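Local coordinates for protein cytochrome c552 (Thermochromatium tepidum, PDB 5ZE8) that is a low-potential cytochrome carrying five heme c groups, which probably transfers electrons in a purple sulfur photosynthetic bacterium, at residues V238-Q242 and A353-A357; F318-K324 and L402-W408. All blocks are in the same frame, centred on the assembly; numbering follows the deposited sequence.

Contact 1: residues V238-Q242 and A353-A357; sequences VPLCQ and AYGLA
Tyr354 reaches out from strand 351-357 and ends on the backbone of Pro239. Its CB points toward residues 238-242, and CG stands opposite the backbone N (chi1 180°), which carries the ring toward Pro239. CD2 and, less closely, CD1 meet Gln242 NE2. Tyr354 CE2 lies 3.2 Å from Pro239 O. CE2 and CZ lie nearest to Gln242 NE2, which sits over one face of the ring, displaced toward the rim. The amide plane is steep to the ring, 77° from it. Tyr354 OH donates to Pro239 O over 2.7 Å, with that oxygen in the ring plane. A water gives one proton to Tyr354 OH, at 3.0 Å, and the other to Gln242 OE1, at 2.9 Å. The hydroxyl is thus held by two bonds. Beside it, Leu356 CD2 packs on Val238 CG1 at 3.5 Å and on Leu240 CD2 at 3.9 Å. Replacing Tyr354 by a phenylalanine would probably leave Pro239 O without its donor and the water without one of its two acceptors. Pro372 of strand 371-375 touches both Val238 and Tyr354. A classic beta bulge sets Leu240 and Cys241 together across from Arg232 of strand 232-233, and Gln242 is the N-cap of helix 243-250. The arrangement is a buried docking of this bulged hairpin, whose Leu240 side chain is about 7 Å from a heme c, against the larger antiparallel sheet.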
ATOM      1  N   VAL A 238      -7.781  14.595  10.489  1.00 20.18           N
ATOM      2  CA  VAL A 238      -8.677  13.574   9.998  1.00 21.79           C
ATOM      3  C   VAL A 238      -7.833  12.479   9.361  1.00 20.24           C
ATOM      4  O   VAL A 238      -6.939  12.802   8.558  1.00 20.00           O
ATOM      5  CB  VAL A 238      -9.615  14.109   8.957  1.00 23.44           C
ATOM      6  CG1 VAL A 238     -10.595  13.012   8.594  1.00 25.61           C
ATOM      7  CG2 VAL A 238     -10.400  15.270   9.560  1.00 25.89           C
ATOM      8  N   PRO A 239      -8.105  11.193   9.694  1.00 21.02           N
ATOM      9  CA  PRO A 239      -7.258  10.236   9.022  1.00 21.57           C
ATOM     10  C   PRO A 239      -7.470  10.202   7.513  1.00 19.82           C
ATOM     11  O   PRO A 239      -8.624  10.222   7.013  1.00 20.57           O
ATOM     12  CB  PRO A 239      -7.689   8.877   9.637  1.00 23.11           C
ATOM     13  CG  PRO A 239      -8.313   9.223  10.909  1.00 24.77           C
ATOM     14  CD  PRO A 239      -8.943  10.580  10.747  1.00 23.95           C
ATOM     15  N   LEU A 240      -6.369  10.093   6.786  1.00 18.99           N
ATOM     16  CA  LEU A 240      -6.386   9.833   5.338  1.00 17.91           C
ATOM     17  C   LEU A 240      -6.089   8.347   5.099  1.00 20.08           C
ATOM     18  O   LEU A 240      -6.835   7.606   4.429  1.00 21.53           O
ATOM     19  CB  LEU A 240      -5.323  10.701   4.628  1.00 20.83           C
ATOM     20  CG  LEU A 240      -5.519  12.198   4.783  1.00 23.06           C
ATOM     21  CD1 LEU A 240      -4.225  12.890   4.392  1.00 27.02           C
ATOM     22  CD2 LEU A 240      -6.659  12.618   3.863  1.00 26.41           C
ATOM     23  N   CYS A 241      -5.004   7.883   5.720  1.00 20.82           N
ATOM     24  CA  CYS A 241      -4.533   6.442   5.687  1.00 20.28           C
ATOM     25  C   CYS A 241      -4.560   5.960   7.126  1.00 20.64           C
ATOM     26  O   CYS A 241      -4.148   6.686   8.041  1.00 18.29           O
ATOM     27  CB  CYS A 241      -3.076   6.268   5.177  1.00 27.37           C
ATOM     28  SG  CYS A 241      -2.166   4.844   5.960  1.00 46.89           S
ATOM     29  N   GLN A 242      -5.024   4.737   7.384  1.00 18.94           N
ATOM     30  CA  GLN A 242      -5.205   4.333   8.787  1.00 19.39           C
ATOM     31  C   GLN A 242      -5.107   2.815   8.935  1.00 17.86           C
ATOM     32  O   GLN A 242      -5.778   2.189   9.785  1.00 21.72           O
ATOM     33  CB  GLN A 242      -6.517   4.879   9.328  1.00 24.37           C
ATOM     34  CG  GLN A 242      -7.749   4.428   8.533  1.00 24.71           C
ATOM     35  CD  GLN A 242      -8.921   5.433   8.573  1.00 31.14           C
ATOM     36  OE1 GLN A 242      -9.353   5.824   9.640  1.00 33.64           O
ATOM     37  NE2 GLN A 242      -9.456   5.789   7.397  1.00 33.05           N
ATOM     38  N   ALA A 353     -15.765   2.141   0.062  1.00 12.92           N
ATOM     39  CA  ALA A 353     -14.887   3.350  -0.022  1.00 13.85           C
ATOM     40  C   ALA A 353     -14.944   4.156   1.281  1.00 14.85           C
ATOM     41  O   ALA A 353     -15.855   4.003   2.094  1.00 14.43           O
ATOM     42  CB  ALA A 353     -15.281   4.252  -1.155  1.00 15.18           C
ATOM     43  N   TYR A 354     -13.962   5.006   1.429  1.00 15.52           N
ATOM     44  CA  TYR A 354     -13.837   5.977   2.526  1.00 17.66           C
ATOM     45  C   TYR A 354     -14.028   7.363   1.950  1.00 20.30           C
ATOM     46  O   TYR A 354     -13.578   7.657   0.842  1.00 22.70           O
ATOM     47  CB  TYR A 354     -12.452   5.834   3.124  1.00 17.73           C
ATOM     48  CG  TYR A 354     -12.149   6.786   4.281  1.00 19.41           C
ATOM     49  CD1 TYR A 354     -12.953   6.836   5.402  1.00 23.35           C
ATOM     50  CD2 TYR A 354     -10.997   7.600   4.256  1.00 19.98           C
ATOM     51  CE1 TYR A 354     -12.639   7.721   6.453  1.00 24.45           C
ATOM     52  CE2 TYR A 354     -10.694   8.459   5.275  1.00 20.79           C
ATOM     53  CZ  TYR A 354     -11.495   8.522   6.357  1.00 22.56           C
ATOM     54  OH  TYR A 354     -11.181   9.395   7.396  1.00 20.96           O
ATOM     55  N   GLY A 355     -14.719   8.236   2.655  1.00 23.83           N
ATOM     56  CA  GLY A 355     -14.762   9.645   2.242  1.00 27.17           C
ATOM     57  C   GLY A 355     -14.422  10.485   3.478  1.00 25.33           C
ATOM     58  O   GLY A 355     -14.437   9.964   4.662  1.00 23.58           O
ATOM     59  N   LEU A 356     -14.106  11.753   3.183  1.00 28.30           N
ATOM     60  CA  LEU A 356     -13.951  12.753   4.240  1.00 26.12           C
ATOM     61  C   LEU A 356     -15.022  13.822   4.073  1.00 26.37           C
ATOM     62  O   LEU A 356     -15.648  13.971   2.987  1.00 24.04           O
ATOM     63  CB  LEU A 356     -12.577  13.367   4.183  1.00 33.54           C
ATOM     64  CG  LEU A 356     -11.456  12.305   4.143  1.00 34.99           C
ATOM     65  CD1 LEU A 356     -10.867  12.192   2.769  1.00 39.45           C
ATOM     66  CD2 LEU A 356     -10.397  12.691   5.108  1.00 34.36           C
ATOM     67  N   ALA A 357     -15.218  14.557   5.153  1.00 23.41           N
ATOM     68  CA  ALA A 357     -16.353  15.450   5.220  1.00 25.37           C
ATOM     69  C   ALA A 357     -16.003  16.742   5.886  1.00 25.36           C
ATOM     70  O   ALA A 357     -14.961  16.859   6.522  1.00 22.71           O
ATOM     71  CB  ALA A 357     -17.464  14.753   5.982  1.00 26.03           C
TER
HETATM   72  O   HOH W   1     -11.515   7.685   9.814  1.00 28.48           O

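Contact 2: residues F318-K324 and L402-W408; sequences FRNLYLK and LYYNLLW. With HEC (heme c), chain F.
Phe318 turns its ring edge toward the face of the Trp408 six-membered ring, a T-shaped pair with planes at 90°. Phe318 CA lies over the indole five-membered ring, 3.6 Å from its centroid, as a CH-pi contact. The Arg319 guanidinium carries Leu406 CD2 over the centre of one face. At its edge, Arg319 NE donates to heme O1A over 2.8 Å. Tyr404 OH donates to the other oxygen of this propionate, O2A, over 2.6 Å. Arg319 NH2 also bonds Leu406 O, at 3.0 Å, and a propionate of a second heme c. Two heme carboxylates thus share one arginine. One face of the Tyr322 ring takes Tyr403 CB. The Tyr322 and Tyr403 rings are largely offset, with little overlap. The amide planes of Asn320 and Asn405 are nearly parallel, 6° apart, but offset. Asn320 O accepts from both Asn405 N, at 2.9 Å, and Asn405 ND2, at 3.2 Å, the latter from above the carbonyl plane. With CG set between backbone N and carbonyl (chi1 67°), Asn320 ND2 turns back to bond Phe318 O and, weakly, Leu407 O. Backbone bonds of Tyr322 with Tyr403 continue the antiparallel ladder. Strand 320-328 is flanked on its other edge by strand 351-357, and strand 397-405 by strand 426-434. Trp408 is the N-cap of helix 409-414, and Phe318 meets Phe75 of helix 70-79.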
ATOM      1  N   PHE A 318      -8.181   7.062  -1.379  1.00 15.67           N
ATOM      2  CA  PHE A 318      -8.948   7.019  -2.611  1.00 16.19           C
ATOM      3  C   PHE A 318      -9.144   5.599  -3.173  1.00 13.32           C
ATOM      4  O   PHE A 318      -9.788   5.467  -4.200  1.00 13.74           O
ATOM      5  CB  PHE A 318      -8.448   7.860  -3.705  1.00 22.04           C
ATOM      6  CG  PHE A 318      -7.095   8.316  -3.509  1.00 22.31           C
ATOM      7  CD1 PHE A 318      -6.030   7.435  -3.736  1.00 28.13           C
ATOM      8  CD2 PHE A 318      -6.876   9.582  -3.041  1.00 26.09           C
ATOM      9  CE1 PHE A 318      -4.722   7.884  -3.517  1.00 28.68           C
ATOM     10  CE2 PHE A 318      -5.556  10.034  -2.777  1.00 29.49           C
ATOM     11  CZ  PHE A 318      -4.487   9.171  -3.004  1.00 31.22           C
ATOM     12  N   ARG A 319      -8.557   4.596  -2.515  1.00 12.39           N
ATOM     13  CA  ARG A 319      -8.823   3.277  -2.923  1.00 11.23           C
ATOM     14  C   ARG A 319     -10.324   2.959  -2.738  1.00 13.43           C
ATOM     15  O   ARG A 319     -10.964   3.325  -1.746  1.00 12.56           O
ATOM     16  CB  ARG A 319      -8.046   2.270  -2.084  1.00 10.77           C
ATOM     17  CG  ARG A 319      -6.564   2.388  -2.040  1.00 11.44           C
ATOM     18  CD  ARG A 319      -5.966   2.392  -3.424  1.00 11.68           C
ATOM     19  NE  ARG A 319      -4.523   2.179  -3.382  1.00 12.39           N
ATOM     20  CZ  ARG A 319      -3.594   2.926  -3.954  1.00 12.75           C
ATOM     21  NH1 ARG A 319      -2.325   2.573  -3.834  1.00 13.18           N
ATOM     22  NH2 ARG A 319      -3.933   4.071  -4.599  1.00 11.34           N
ATOM     23  N   ASN A 320     -10.835   2.212  -3.699  1.00 12.48           N
ATOM     24  CA  ASN A 320     -12.229   1.813  -3.643  1.00 12.62           C
ATOM     25  C   ASN A 320     -12.556   0.576  -4.414  1.00 11.38           C
ATOM     26  O   ASN A 320     -11.916   0.278  -5.401  1.00 13.09           O
ATOM     27  CB  ASN A 320     -13.106   2.981  -4.080  1.00 12.08           C
ATOM     28  CG  ASN A 320     -12.927   3.333  -5.534  1.00 13.31           C
ATOM     29  OD1 ASN A 320     -13.636   2.790  -6.377  1.00 13.96           O
ATOM     30  ND2 ASN A 320     -11.931   4.199  -5.845  1.00 13.69           N
ATOM     31  N   LEU A 321     -13.567  -0.152  -3.987  1.00 13.05           N
ATOM     32  CA  LEU A 321     -14.119  -1.272  -4.766  1.00 12.75           C
ATOM     33  C   LEU A 321     -15.550  -1.017  -5.105  1.00 14.50           C
ATOM     34  O   LEU A 321     -16.265  -0.217  -4.439  1.00 13.53           O
ATOM     35  CB  LEU A 321     -14.143  -2.549  -3.951  1.00 14.82           C
ATOM     36  CG  LEU A 321     -13.137  -2.800  -2.849  1.00 15.56           C
ATOM     37  CD1 LEU A 321     -13.432  -4.059  -2.036  1.00 18.20           C
ATOM     38  CD2 LEU A 321     -11.762  -2.840  -3.460  1.00 15.17           C
ATOM     39  N   TYR A 322     -16.025  -1.742  -6.111  1.00 14.28           N
ATOM     40  CA  TYR A 322     -17.466  -1.739  -6.347  1.00 13.99           C
ATOM     41  C   TYR A 322     -17.889  -3.063  -6.912  1.00 14.05           C
ATOM     42  O   TYR A 322     -17.090  -3.683  -7.577  1.00 13.52           O
ATOM     43  CB  TYR A 322     -17.909  -0.600  -7.241  1.00 14.35           C
ATOM     44  CG  TYR A 322     -17.388  -0.479  -8.639  1.00 12.98           C
ATOM     45  CD1 TYR A 322     -17.927  -1.218  -9.674  1.00 16.39           C
ATOM     46  CD2 TYR A 322     -16.321   0.354  -8.975  1.00 15.70           C
ATOM     47  CE1 TYR A 322     -17.448  -1.095 -10.973  1.00 16.43           C
ATOM     48  CE2 TYR A 322     -15.870   0.530 -10.273  1.00 15.70           C
ATOM     49  CZ  TYR A 322     -16.415  -0.247 -11.275  1.00 19.64           C
ATOM     50  OH  TYR A 322     -15.944  -0.125 -12.555  1.00 20.43           O
ATOM     51  N   LEU A 323     -19.159  -3.431  -6.607  1.00 14.01           N
ATOM     52  CA  LEU A 323     -19.782  -4.657  -7.041  1.00 12.98           C
ATOM     53  C   LEU A 323     -20.701  -4.336  -8.215  1.00 12.34           C
ATOM     54  O   LEU A 323     -21.494  -3.455  -8.117  1.00 13.75           O
ATOM     55  CB  LEU A 323     -20.604  -5.266  -5.938  1.00 15.57           C
ATOM     56  CG  LEU A 323     -21.617  -6.320  -6.378  1.00 15.35           C
ATOM     57  CD1 LEU A 323     -20.860  -7.599  -6.854  1.00 16.67           C
ATOM     58  CD2 LEU A 323     -22.481  -6.656  -5.238  1.00 16.11           C
ATOM     59  N   LYS A 324     -20.569  -5.060  -9.311  1.00 12.35           N
ATOM     60  CA  LYS A 324     -21.573  -5.071 -10.381  1.00 14.07           C
ATOM     61  C   LYS A 324     -22.243  -6.440 -10.402  1.00 13.78           C
ATOM     62  O   LYS A 324     -21.579  -7.418 -10.569  1.00 15.93           O
ATOM     63  CB  LYS A 324     -20.926  -4.827 -11.693  1.00 17.62           C
ATOM     64  CG  LYS A 324     -20.314  -3.475 -11.823  1.00 22.13           C
ATOM     65  CD  LYS A 324     -21.363  -2.367 -12.040  1.00 26.35           C
ATOM     66  CE  LYS A 324     -21.995  -2.352 -13.430  1.00 30.26           C
ATOM     67  NZ  LYS A 324     -21.026  -2.166 -14.505  1.00 34.81           N
ATOM     68  N   LEU A 402     -16.465  -8.070  -9.017  1.00 13.25           N
ATOM     69  CA  LEU A 402     -15.955  -7.139  -8.020  1.00 14.17           C
ATOM     70  C   LEU A 402     -14.739  -6.420  -8.599  1.00 12.41           C
ATOM     71  O   LEU A 402     -13.842  -7.081  -9.199  1.00 14.40           O
ATOM     72  CB  LEU A 402     -15.592  -7.879  -6.763  1.00 15.08           C
ATOM     73  CG  LEU A 402     -15.104  -7.021  -5.610  1.00 17.90           C
ATOM     74  CD1 LEU A 402     -16.217  -6.166  -5.068  1.00 17.87           C
ATOM     75  CD2 LEU A 402     -14.569  -7.889  -4.483  1.00 19.22           C
ATOM     76  N   TYR A 403     -14.774  -5.093  -8.592  1.00 12.01           N
ATOM     77  CA  TYR A 403     -13.762  -4.226  -9.224  1.00 13.17           C
ATOM     78  C   TYR A 403     -13.004  -3.458  -8.158  1.00 13.02           C
ATOM     79  O   TYR A 403     -13.585  -2.975  -7.204  1.00 13.88           O
ATOM     80  CB  TYR A 403     -14.292  -3.210 -10.217  1.00 14.57           C
ATOM     81  CG  TYR A 403     -14.771  -3.919 -11.480  1.00 14.39           C
ATOM     82  CD1 TYR A 403     -13.893  -4.182 -12.531  1.00 15.14           C
ATOM     83  CD2 TYR A 403     -16.145  -4.357 -11.561  1.00 15.16           C
ATOM     84  CE1 TYR A 403     -14.347  -4.827 -13.648  1.00 15.64           C
ATOM     85  CE2 TYR A 403     -16.580  -4.971 -12.706  1.00 15.45           C
ATOM     86  CZ  TYR A 403     -15.689  -5.199 -13.715  1.00 17.55           C
ATOM     87  OH  TYR A 403     -16.053  -5.840 -14.901  1.00 21.65           O
ATOM     88  N   TYR A 404     -11.697  -3.449  -8.287  1.00 12.51           N
ATOM     89  CA  TYR A 404     -10.805  -2.608  -7.472  1.00 11.77           C
ATOM     90  C   TYR A 404     -10.304  -1.400  -8.272  1.00 12.07           C
ATOM     91  O   TYR A 404     -10.016  -1.443  -9.481  1.00 13.92           O
ATOM     92  CB  TYR A 404      -9.629  -3.437  -7.022  1.00 12.03           C
ATOM     93  CG  TYR A 404      -8.539  -2.682  -6.253  1.00 11.39           C
ATOM     94  CD1 TYR A 404      -7.542  -2.059  -6.939  1.00 12.10           C
ATOM     95  CD2 TYR A 404      -8.508  -2.584  -4.836  1.00 11.94           C
ATOM     96  CE1 TYR A 404      -6.492  -1.376  -6.297  1.00 12.31           C
ATOM     97  CE2 TYR A 404      -7.480  -1.886  -4.167  1.00 12.95           C
ATOM     98  CZ  TYR A 404      -6.490  -1.300  -4.915  1.00 12.24           C
ATOM     99  OH  TYR A 404      -5.443  -0.662  -4.294  1.00 11.87           O
ATOM    100  N   ASN A 405     -10.126  -0.292  -7.556  1.00 11.78           N
ATOM    101  CA  ASN A 405      -9.692   0.939  -8.217  1.00 12.96           C
ATOM    102  C   ASN A 405      -8.684   1.682  -7.341  1.00 13.72           C
ATOM    103  O   ASN A 405      -8.980   1.932  -6.163  1.00 13.08           O
ATOM    104  CB  ASN A 405     -10.887   1.827  -8.358  1.00 12.50           C
ATOM    105  CG  ASN A 405     -12.013   1.179  -9.151  1.00 15.37           C
ATOM    106  OD1 ASN A 405     -11.992   1.219 -10.351  1.00 16.47           O
ATOM    107  ND2 ASN A 405     -12.876   0.445  -8.461  1.00 14.56           N
ATOM    108  N   LEU A 406      -7.507   2.029  -7.906  1.00 11.91           N
ATOM    109  CA  LEU A 406      -6.517   2.863  -7.214  1.00 12.73           C
ATOM    110  C   LEU A 406      -7.000   4.249  -6.804  1.00 13.15           C
ATOM    111  O   LEU A 406      -6.531   4.793  -5.818  1.00 13.77           O
ATOM    112  CB  LEU A 406      -5.275   3.017  -8.090  1.00 13.29           C
ATOM    113  CG  LEU A 406      -4.454   1.721  -8.260  1.00 14.25           C
ATOM    114  CD1 LEU A 406      -3.358   2.006  -9.324  1.00 15.29           C
ATOM    115  CD2 LEU A 406      -3.760   1.239  -7.008  1.00 13.02           C
ATOM    116  N   LEU A 407      -7.943   4.810  -7.574  1.00 12.40           N
ATOM    117  CA  LEU A 407      -8.424   6.171  -7.377  1.00 13.20           C
ATOM    118  C   LEU A 407      -9.916   6.282  -7.443  1.00 13.15           C
ATOM    119  O   LEU A 407     -10.551   5.522  -8.126  1.00 14.41           O
ATOM    120  CB  LEU A 407      -7.833   7.082  -8.450  1.00 14.46           C
ATOM    121  CG  LEU A 407      -6.315   7.224  -8.508  1.00 15.26           C
ATOM    122  CD1 LEU A 407      -5.903   7.973  -9.795  1.00 18.58           C
ATOM    123  CD2 LEU A 407      -5.871   7.953  -7.268  1.00 16.48           C
ATOM    124  N   TRP A 408     -10.482   7.246  -6.748  1.00 14.31           N
ATOM    125  CA  TRP A 408     -11.890   7.546  -6.856  1.00 14.55           C
ATOM    126  C   TRP A 408     -12.286   7.885  -8.271  1.00 16.60           C
ATOM    127  O   TRP A 408     -11.510   8.457  -9.000  1.00 15.72           O
ATOM    128  CB  TRP A 408     -12.228   8.802  -6.025  1.00 15.62           C
ATOM    129  CG  TRP A 408     -12.177   8.670  -4.507  1.00 15.70           C
ATOM    130  CD1 TRP A 408     -12.526   7.605  -3.771  1.00 15.20           C
ATOM    131  CD2 TRP A 408     -11.717   9.669  -3.583  1.00 16.25           C
ATOM    132  NE1 TRP A 408     -12.330   7.838  -2.415  1.00 16.84           N
ATOM    133  CE2 TRP A 408     -11.871   9.124  -2.272  1.00 17.69           C
ATOM    134  CE3 TRP A 408     -11.206  10.981  -3.745  1.00 17.67           C
ATOM    135  CZ2 TRP A 408     -11.496   9.782  -1.141  1.00 18.88           C
ATOM    136  CZ3 TRP A 408     -10.831  11.639  -2.596  1.00 19.08           C
ATOM    137  CH2 TRP A 408     -10.934  11.014  -1.317  1.00 19.59           C
TER
HETATM  138 FE   HEC F 505      -1.656  -6.039   4.003  1.00 10.93          FE
HETATM  139  CHA HEC F 505      -2.764  -5.163   0.975  1.00 10.66           C
HETATM  140  CHB HEC F 505      -0.077  -3.028   4.373  1.00 11.64           C
HETATM  141  CHC HEC F 505      -0.713  -6.885   7.197  1.00 11.05           C
HETATM  142  CHD HEC F 505      -2.778  -9.234   3.479  1.00 11.41           C
HETATM  143  NA  HEC F 505      -1.454  -4.387   2.923  1.00  9.91           N
HETATM  144  C1A HEC F 505      -2.066  -4.195   1.666  1.00 10.29           C
HETATM  145  C2A HEC F 505      -1.742  -2.889   1.165  1.00 10.56           C
HETATM  146  C3A HEC F 505      -0.960  -2.327   2.141  1.00 12.11           C
HETATM  147  C4A HEC F 505      -0.787  -3.233   3.217  1.00 12.88           C
HETATM  148  CMA HEC F 505      -0.365  -0.916   2.162  1.00 12.59           C
HETATM  149  CAA HEC F 505      -2.259  -2.249  -0.145  1.00 11.24           C
HETATM  150  CBA HEC F 505      -3.643  -1.634   0.041  1.00 11.77           C
HETATM  151  CGA HEC F 505      -4.219  -0.973  -1.186  1.00 13.30           C
HETATM  152  O1A HEC F 505      -3.871   0.186  -1.514  1.00 11.65           O
HETATM  153  O2A HEC F 505      -5.050  -1.643  -1.873  1.00 13.72           O
HETATM  154  NB  HEC F 505      -0.597  -5.163   5.509  1.00 11.41           N
HETATM  155  C1B HEC F 505       0.004  -3.939   5.396  1.00 11.33           C
HETATM  156  C2B HEC F 505       0.680  -3.629   6.606  1.00 10.62           C
HETATM  157  C3B HEC F 505       0.520  -4.698   7.484  1.00 11.81           C
HETATM  158  C4B HEC F 505      -0.324  -5.652   6.732  1.00 10.61           C
HETATM  159  CMB HEC F 505       1.428  -2.331   6.945  1.00 11.16           C
HETATM  160  CAB HEC F 505       0.886  -4.892   8.899  1.00 11.37           C
HETATM  161  CBB HEC F 505       0.425  -3.895   9.774  1.00 11.71           C
HETATM  162  NC  HEC F 505      -1.737  -7.730   5.123  1.00 10.32           N
HETATM  163  C1C HEC F 505      -1.322  -7.830   6.415  1.00 11.71           C
HETATM  164  C2C HEC F 505      -1.421  -9.211   6.784  1.00 10.79           C
HETATM  165  C3C HEC F 505      -1.963  -9.922   5.748  1.00 11.88           C
HETATM  166  C4C HEC F 505      -2.209  -8.949   4.703  1.00 11.17           C
HETATM  167  CMC HEC F 505      -0.927  -9.794   8.106  1.00 12.22           C
HETATM  168  CAC HEC F 505      -2.322 -11.392   5.589  1.00 12.16           C
HETATM  169  CBC HEC F 505      -3.150 -11.963   6.579  1.00 14.14           C
HETATM  170  ND  HEC F 505      -2.618  -6.943   2.579  1.00 11.64           N
HETATM  171  C1D HEC F 505      -2.941  -8.290   2.462  1.00 11.87           C
HETATM  172  C2D HEC F 505      -3.511  -8.605   1.134  1.00 11.41           C
HETATM  173  C3D HEC F 505      -3.556  -7.470   0.411  1.00 11.42           C
HETATM  174  C4D HEC F 505      -2.973  -6.476   1.362  1.00 10.50           C
HETATM  175  CMD HEC F 505      -3.994  -9.944   0.720  1.00 12.47           C
HETATM  176  CAD HEC F 505      -4.021  -7.231  -0.994  1.00 11.54           C
HETATM  177  CBD HEC F 505      -5.158  -6.238  -1.048  1.00 12.30           C
HETATM  178  CGD HEC F 505      -4.840  -4.870  -1.629  1.00 12.21           C
HETATM  179  O1D HEC F 505      -3.819  -4.678  -2.287  1.00 14.70           O
HETATM  180  O2D HEC F 505      -5.676  -4.007  -1.407  1.00 14.53           O
HETATM  181  O   HOH W   2     -12.106   5.382  -0.693  1.00 25.23           O

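How the contacts relate
From the N terminus, the chain first passes residues 238-242, just before helix 243-250. It then enters the strand region and reaches residues 318-324. Residues 353-357 follow and make contact 1, closing a loop of 110 residues. Residues 402-408 come last and make contact 2, closing a loop of 77 residues. The two loops cross, since 318-324 lies inside the first and 353-357 inside the second. Strands 320-328 and 351-357 are neighbours in one antiparallel sheet, and the contacts meet there, with Ala353 packed on Asn320 and Leu356 near Trp408. Contact 1 joins this sheet to the heme-bearing part; contact 2 pairs its strands and reaches the hemes directly.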